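Local coordinates for protein ornithine cyclodeaminase (Methanococcus maripaludis S2, PDB 3C2Q) that catalyses the conversion of L-ornithine to L-proline with release of ammonia, using NAD(+) as its cofactor, at residues V141-I146 with L280-S286; Y241-G245 with D255-D259. One frame throughout, in Å; residues are numbered along the deposited sequence.

Interaction 1 (V141-I146 with L280-S286)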
ATOM      1  N   VAL B 141       1.629  -9.619 -19.929  1.00 18.18           N
ATOM      2  CA  VAL B 141       2.869  -9.185 -19.330  1.00 18.53           C
ATOM      3  C   VAL B 141       2.774  -9.684 -17.888  1.00 18.52           C
ATOM      4  O   VAL B 141       1.788  -9.390 -17.207  1.00 18.33           O
ATOM      5  CB  VAL B 141       2.971  -7.622 -19.398  1.00 19.71           C
ATOM      6  CG1 VAL B 141       4.206  -7.123 -18.735  1.00 22.12           C
ATOM      7  CG2 VAL B 141       2.948  -7.135 -20.863  1.00 20.19           C
ATOM      8  N   GLY B 142       3.767 -10.431 -17.408  1.00 16.23           N
ATOM      9  CA  GLY B 142       3.563 -11.068 -16.107  1.00 17.56           C
ATOM     10  C   GLY B 142       4.774 -11.149 -15.207  1.00 17.51           C
ATOM     11  O   GLY B 142       5.916 -11.207 -15.696  1.00 18.19           O
ATOM     12  N   GLY B 143       4.540 -11.122 -13.897  1.00 16.92           N
ATOM     13  CA  GLY B 143       5.627 -11.311 -12.928  1.00 16.96           C
ATOM     14  C   GLY B 143       5.449 -12.612 -12.165  1.00 17.14           C
ATOM     15  O   GLY B 143       4.388 -13.243 -12.242  1.00 17.72           O
ATOM     16  N   PRO B 144       6.469 -13.013 -11.405  1.00 17.33           N
ATOM     17  CA  PRO B 144       6.434 -14.313 -10.749  1.00 17.44           C
ATOM     18  C   PRO B 144       5.343 -14.478  -9.689  1.00 17.94           C
ATOM     19  O   PRO B 144       5.045 -15.613  -9.321  1.00 17.07           O
ATOM     20  CB  PRO B 144       7.823 -14.414 -10.098  1.00 16.46           C
ATOM     21  CG  PRO B 144       8.264 -12.988  -9.899  1.00 17.39           C
ATOM     22  CD  PRO B 144       7.727 -12.282 -11.115  1.00 17.25           C
ATOM     23  N   ALA B 145       4.734 -13.379  -9.213  1.00 17.00           N
ATOM     24  CA  ALA B 145       3.623 -13.521  -8.267  1.00 16.47           C
ATOM     25  C   ALA B 145       2.447 -14.296  -8.817  1.00 16.29           C
ATOM     26  O   ALA B 145       1.651 -14.860  -8.048  1.00 16.26           O
ATOM     27  CB  ALA B 145       3.144 -12.136  -7.721  1.00 16.30           C
ATOM     28  N   ILE B 146       2.312 -14.322 -10.142  1.00 16.13           N
ATOM     29  CA  ILE B 146       1.304 -15.150 -10.790  1.00 16.06           C
ATOM     30  C   ILE B 146       1.472 -16.565 -10.271  1.00 16.48           C
ATOM     31  O   ILE B 146       0.486 -17.228  -9.946  1.00 16.05           O
ATOM     32  CB  ILE B 146       1.463 -15.163 -12.338  1.00 15.78           C
ATOM     33  CG1 ILE B 146       1.082 -13.791 -12.931  1.00 17.69           C
ATOM     34  CG2 ILE B 146       0.561 -16.266 -12.981  1.00 17.30           C
ATOM     35  CD1 ILE B 146       1.623 -13.641 -14.379  1.00 17.20           C
ATOM     36  N   LEU B 280       0.056  -8.407 -15.397  1.00 17.46           N
ATOM     37  CA  LEU B 280      -0.306  -9.166 -14.187  1.00 17.61           C
ATOM     38  C   LEU B 280       0.827  -9.131 -13.155  1.00 17.51           C
ATOM     39  O   LEU B 280       1.849  -9.798 -13.327  1.00 16.43           O
ATOM     40  CB  LEU B 280      -0.613 -10.636 -14.531  1.00 18.39           C
ATOM     41  CG  LEU B 280      -1.716 -10.931 -15.566  1.00 19.10           C
ATOM     42  CD1 LEU B 280      -1.713 -12.386 -16.068  1.00 21.09           C
ATOM     43  CD2 LEU B 280      -3.041 -10.583 -14.890  1.00 17.75           C
ATOM     44  N   SER B 281       0.647  -8.333 -12.099  1.00 17.12           N
ATOM     45  CA  SER B 281       1.579  -8.338 -10.966  1.00 18.31           C
ATOM     46  C   SER B 281       3.063  -8.135 -11.329  1.00 19.03           C
ATOM     47  O   SER B 281       3.933  -8.953 -10.968  1.00 19.21           O
ATOM     48  CB  SER B 281       1.419  -9.662 -10.189  1.00 19.09           C
ATOM     49  OG  SER B 281       1.912  -9.476  -8.887  1.00 25.44           O
ATOM     50  N   THR B 282       3.367  -7.034 -12.015  1.00 17.63           N
ATOM     51  CA  THR B 282       4.740  -6.730 -12.324  1.00 18.34           C
ATOM     52  C   THR B 282       4.864  -5.243 -12.590  1.00 18.09           C
ATOM     53  O   THR B 282       4.341  -4.743 -13.565  1.00 19.37           O
ATOM     54  CB  THR B 282       5.331  -7.557 -13.520  1.00 18.36           C
ATOM     55  OG1 THR B 282       6.612  -7.010 -13.853  1.00 21.35           O
ATOM     56  CG2 THR B 282       4.412  -7.575 -14.751  1.00 18.01           C
ATOM     57  N   LEU B 283       5.502  -4.543 -11.679  1.00 18.14           N
ATOM     58  CA  LEU B 283       5.761  -3.119 -11.851  1.00 18.93           C
ATOM     59  C   LEU B 283       6.705  -2.893 -13.025  1.00 19.03           C
ATOM     60  O   LEU B 283       6.409  -2.098 -13.903  1.00 18.70           O
ATOM     61  CB  LEU B 283       6.379  -2.550 -10.578  1.00 20.17           C
ATOM     62  CG  LEU B 283       6.749  -1.052 -10.649  1.00 18.84           C
ATOM     63  CD1 LEU B 283       5.591  -0.229 -11.117  1.00 17.23           C
ATOM     64  CD2 LEU B 283       7.165  -0.646  -9.217  1.00 20.92           C
ATOM     65  N   LEU B 284       7.838  -3.603 -13.017  1.00 19.39           N
ATOM     66  CA  LEU B 284       8.878  -3.437 -14.017  1.00 20.18           C
ATOM     67  C   LEU B 284       8.346  -3.607 -15.437  1.00 19.90           C
ATOM     68  O   LEU B 284       8.523  -2.721 -16.306  1.00 18.69           O
ATOM     69  CB  LEU B 284      10.026  -4.456 -13.782  1.00 21.21           C
ATOM     70  CG  LEU B 284      11.120  -4.508 -14.898  1.00 21.86           C
ATOM     71  CD1 LEU B 284      11.816  -3.193 -15.004  1.00 22.92           C
ATOM     72  CD2 LEU B 284      12.134  -5.683 -14.692  1.00 22.60           C
ATOM     73  N   HIS B 285       7.695  -4.741 -15.680  1.00 20.18           N
ATOM     74  CA  HIS B 285       7.187  -5.036 -17.004  1.00 21.44           C
ATOM     75  C   HIS B 285       5.946  -4.261 -17.391  1.00 20.12           C
ATOM     76  O   HIS B 285       5.758  -3.997 -18.591  1.00 22.31           O
ATOM     77  CB  HIS B 285       6.943  -6.539 -17.212  1.00 21.79           C
ATOM     78  CG  HIS B 285       8.180  -7.312 -17.516  1.00 24.64           C
ATOM     79  ND1 HIS B 285       9.081  -7.687 -16.548  1.00 28.27           N
ATOM     80  CD2 HIS B 285       8.655  -7.804 -18.682  1.00 29.12           C
ATOM     81  CE1 HIS B 285      10.072  -8.355 -17.102  1.00 25.77           C
ATOM     82  NE2 HIS B 285       9.832  -8.451 -18.392  1.00 29.05           N
ATOM     83  N   SER B 286       5.101  -3.891 -16.438  1.00 19.17           N
ATOM     84  CA  SER B 286       3.930  -3.051 -16.754  1.00 20.00           C
ATOM     85  C   SER B 286       4.399  -1.712 -17.350  1.00 18.92           C
ATOM     86  O   SER B 286       3.953  -1.286 -18.425  1.00 18.82           O
ATOM     87  CB  SER B 286       3.072  -2.770 -15.505  1.00 19.29           C
ATOM     88  OG  SER B 286       2.357  -3.940 -15.128  1.00 22.61           O
TER
HETATM   89  O   HOH W   1       5.480 -10.561  -9.532  1.00 16.29           O
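Leu280 is held by both of its backbone groups: its N donates to Val141 O at 2.7 Å, and its O accepts from Gly143 N at 3.1 Å. These bonds set it beside Gly142 in parallel register. The tight part lies here and suits glycine, since a CB on Gly142 would come too close to Ile146 CD1 and one on Gly143 to Ser281 O. Thr282 presses its methyl CG2 on the peptide joining the two glycines, 3.6 Å from Gly142 C. With OG1 anti to the backbone N (chi1 171°), its hydroxyl instead caps the following helix, accepting from His285 N. The side chain of Ile146 crosses that of Leu280 at about a right angle, its CD1 3.7 Å from Leu280 CB.

On the looser side, where Ser281 is partly exposed, a water joins Ala145 N to Ser281 O, donating to the latter at 2.7 Å. Ser281 OG is hydrogen-bonded to Asp303; Asp303, Thr282 and His285 probably belong to the NAD(+) site of this Rossmann fold, as in relatives.

Strand 138-142 lies between strands 166-170 and 276-280, while Ile146 and Leu280 rest on Leu331 of helix 327-342 and Pro144 touches helix 171-183.

Interaction 2 (Y241-G245 with D255-D259)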
ATOM      1  N   TYR B 241       7.314 -15.855 -26.728  1.00 26.55           N
ATOM      2  CA  TYR B 241       7.520 -15.164 -25.462  1.00 26.58           C
ATOM      3  C   TYR B 241       8.822 -14.407 -25.530  1.00 26.94           C
ATOM      4  O   TYR B 241       9.707 -14.718 -26.362  1.00 27.35           O
ATOM      5  CB  TYR B 241       7.489 -16.127 -24.268  1.00 26.44           C
ATOM      6  CG  TYR B 241       8.387 -17.344 -24.402  1.00 25.98           C
ATOM      7  CD1 TYR B 241       9.723 -17.282 -24.045  1.00 23.85           C
ATOM      8  CD2 TYR B 241       7.873 -18.570 -24.854  1.00 26.50           C
ATOM      9  CE1 TYR B 241      10.556 -18.389 -24.164  1.00 26.49           C
ATOM     10  CE2 TYR B 241       8.691 -19.689 -24.966  1.00 26.73           C
ATOM     11  CZ  TYR B 241      10.034 -19.584 -24.633  1.00 26.84           C
ATOM     12  OH  TYR B 241      10.856 -20.671 -24.733  1.00 26.97           O
ATOM     13  N   VAL B 242       8.946 -13.400 -24.676  1.00 25.11           N
ATOM     14  CA  VAL B 242      10.171 -12.655 -24.584  1.00 24.83           C
ATOM     15  C   VAL B 242      10.500 -12.632 -23.106  1.00 24.33           C
ATOM     16  O   VAL B 242       9.698 -12.127 -22.320  1.00 24.58           O
ATOM     17  CB  VAL B 242       9.985 -11.202 -25.127  1.00 25.46           C
ATOM     18  CG1 VAL B 242      11.262 -10.399 -24.977  1.00 25.39           C
ATOM     19  CG2 VAL B 242       9.496 -11.193 -26.581  1.00 26.04           C
ATOM     20  N   LEU B 243      11.633 -13.207 -22.721  1.00 23.06           N
ATOM     21  CA  LEU B 243      12.056 -13.189 -21.340  1.00 23.07           C
ATOM     22  C   LEU B 243      13.217 -12.219 -21.227  1.00 23.43           C
ATOM     23  O   LEU B 243      14.311 -12.474 -21.770  1.00 23.45           O
ATOM     24  CB  LEU B 243      12.476 -14.596 -20.864  1.00 22.24           C
ATOM     25  CG  LEU B 243      11.438 -15.718 -20.963  1.00 21.53           C
ATOM     26  CD1 LEU B 243      12.067 -17.012 -20.412  1.00 20.47           C
ATOM     27  CD2 LEU B 243      10.128 -15.349 -20.232  1.00 18.30           C
ATOM     28  N   ALA B 244      12.986 -11.096 -20.544  1.00 22.16           N
ATOM     29  CA  ALA B 244      14.011 -10.070 -20.394  1.00 21.53           C
ATOM     30  C   ALA B 244      14.830 -10.360 -19.152  1.00 21.69           C
ATOM     31  O   ALA B 244      14.267 -10.575 -18.081  1.00 22.31           O
ATOM     32  CB  ALA B 244      13.368  -8.687 -20.312  1.00 21.97           C
ATOM     33  N   GLY B 245      16.153 -10.399 -19.306  1.00 20.82           N
ATOM     34  CA  GLY B 245      17.073 -10.560 -18.181  1.00 21.54           C
ATOM     35  C   GLY B 245      17.072  -9.336 -17.280  1.00 22.70           C
ATOM     36  O   GLY B 245      16.716  -8.239 -17.718  1.00 22.67           O
ATOM     37  N   ASP B 255      16.960 -19.100 -22.586  1.00 21.60           N
ATOM     38  CA  ASP B 255      15.996 -18.304 -23.347  1.00 22.38           C
ATOM     39  C   ASP B 255      16.022 -16.783 -23.027  1.00 22.10           C
ATOM     40  O   ASP B 255      15.490 -15.976 -23.788  1.00 22.64           O
ATOM     41  CB  ASP B 255      14.555 -18.811 -23.129  1.00 21.56           C
ATOM     42  CG  ASP B 255      14.366 -20.294 -23.497  1.00 24.10           C
ATOM     43  OD1 ASP B 255      13.498 -20.584 -24.359  1.00 24.27           O
ATOM     44  OD2 ASP B 255      15.041 -21.146 -22.894  1.00 23.10           O
ATOM     45  N   VAL B 256      16.630 -16.406 -21.903  1.00 22.72           N
ATOM     46  CA  VAL B 256      16.575 -15.027 -21.411  1.00 23.15           C
ATOM     47  C   VAL B 256      17.468 -14.118 -22.265  1.00 24.02           C
ATOM     48  O   VAL B 256      18.616 -14.489 -22.572  1.00 24.39           O
ATOM     49  CB  VAL B 256      16.986 -14.999 -19.913  1.00 23.50           C
ATOM     50  CG1 VAL B 256      17.328 -13.564 -19.435  1.00 24.45           C
ATOM     51  CG2 VAL B 256      15.830 -15.601 -19.056  1.00 22.72           C
ATOM     52  N   ILE B 257      16.934 -12.962 -22.663  1.00 22.73           N
ATOM     53  CA  ILE B 257      17.696 -11.929 -23.362  1.00 22.85           C
ATOM     54  C   ILE B 257      18.315 -11.031 -22.307  1.00 22.93           C
ATOM     55  O   ILE B 257      17.598 -10.307 -21.606  1.00 21.07           O
ATOM     56  CB  ILE B 257      16.757 -11.128 -24.301  1.00 23.09           C
ATOM     57  CG1 ILE B 257      16.088 -12.098 -25.292  1.00 25.35           C
ATOM     58  CG2 ILE B 257      17.509  -9.949 -24.993  1.00 22.65           C
ATOM     59  CD1 ILE B 257      15.111 -11.434 -26.241  1.00 24.12           C
ATOM     60  N   THR B 258      19.641 -11.093 -22.158  1.00 22.57           N
ATOM     61  CA  THR B 258      20.309 -10.365 -21.088  1.00 22.50           C
ATOM     62  C   THR B 258      20.518  -8.860 -21.390  1.00 21.85           C
ATOM     63  O   THR B 258      20.661  -8.078 -20.476  1.00 21.55           O
ATOM     64  CB  THR B 258      21.639 -11.019 -20.676  1.00 23.16           C
ATOM     65  OG1 THR B 258      22.525 -11.027 -21.802  1.00 23.83           O
ATOM     66  CG2 THR B 258      21.399 -12.475 -20.199  1.00 25.53           C
ATOM     67  N   ASP B 259      20.506  -8.461 -22.660  1.00 21.17           N
ATOM     68  CA  ASP B 259      20.694  -7.040 -22.959  1.00 21.25           C
ATOM     69  C   ASP B 259      19.343  -6.328 -22.943  1.00 20.44           C
ATOM     70  O   ASP B 259      18.444  -6.677 -23.678  1.00 19.26           O
ATOM     71  CB  ASP B 259      21.383  -6.807 -24.296  1.00 21.34           C
ATOM     72  CG  ASP B 259      21.738  -5.354 -24.484  1.00 21.44           C
ATOM     73  OD1 ASP B 259      22.888  -4.969 -24.136  1.00 23.56           O
ATOM     74  OD2 ASP B 259      20.840  -4.587 -24.878  1.00 19.88           O
TER
HETATM   75  O   HOH W   2      13.096 -14.869 -24.523  1.00 27.15           O
HETATM   76  O   HOH W   3      18.062  -6.799 -19.405  1.00 33.83           O
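Tyr241 OH donates to Asp255 OD1 at 2.7 Å. The carboxylate oxygen lies at the edge of the ring, in its plane, yet the hydroxyl reaches it from above the carboxylate plane, 36° out of it. The phenol gets there because CG sits between the backbone N and the carbonyl carbon (chi1 51°), and its ring packs on Met231, Cys234 and Ile235 of helix 230-237. The other oxygen, OD2, accepts from Ile217 N, so the aspartate is held through both carboxylate oxygens. A phenylalanine in place of Tyr241 would probably leave Asp255 OD1 without this donor and the carboxylate freer to turn.

Further along, the chains run roughly the same way, in one short backbone bridge laid against the outer edge of strand 241-244. Ile257 lies opposite Ala244 and bonds to the residues flanking it: Ile257 N donates to Leu243 O at 2.8 Å, nearly straight (168°), and Ile257 O accepts from Gly245 N at 2.7 Å. Before that point a water accepts from Leu243 N while donating to Asp255 O. Val256 reaches both ways along 241-245: CG1 comes within 3.3 Å of Gly245 CA, where any side chain would be cramped, and CG2 packs 3.9 Å from Leu243 CB. Ile257 CD1 reaches Val242 CG1 more loosely.

Thr258 OG1 bonds Asp259 OD1 of the second subunit, so the segment also borders the contact with that subunit. Chemically, the phenol and the Ile217 amide would probably favour a charged Asp255 and fix its rotation, while apolar branches pack beside the bridge.

After the N-terminal mixed sheet and helix 112-133, the chain reaches 141-146 at the end of strand 138-142. It then passes through strand 166-170 and several helices before reaching strand 241-244, which forms one edge of the parallel sheet. Interaction 2 closes a short loop there, nine residues separating 241-245 from 255-259, and helix 260-271 follows. Only then does the chain return through strand 276-280 to 280-286, where interaction 1 closes a far longer loop of 133 residues. Interaction 2 is thus nested inside interaction 1. Their centres lie about 14 Å apart, yet His285 NE2 packs 4.0 Å from Ala244 CB, so the helix after strand 276-280 touches the edge strand, and both contacts reach the second subunit.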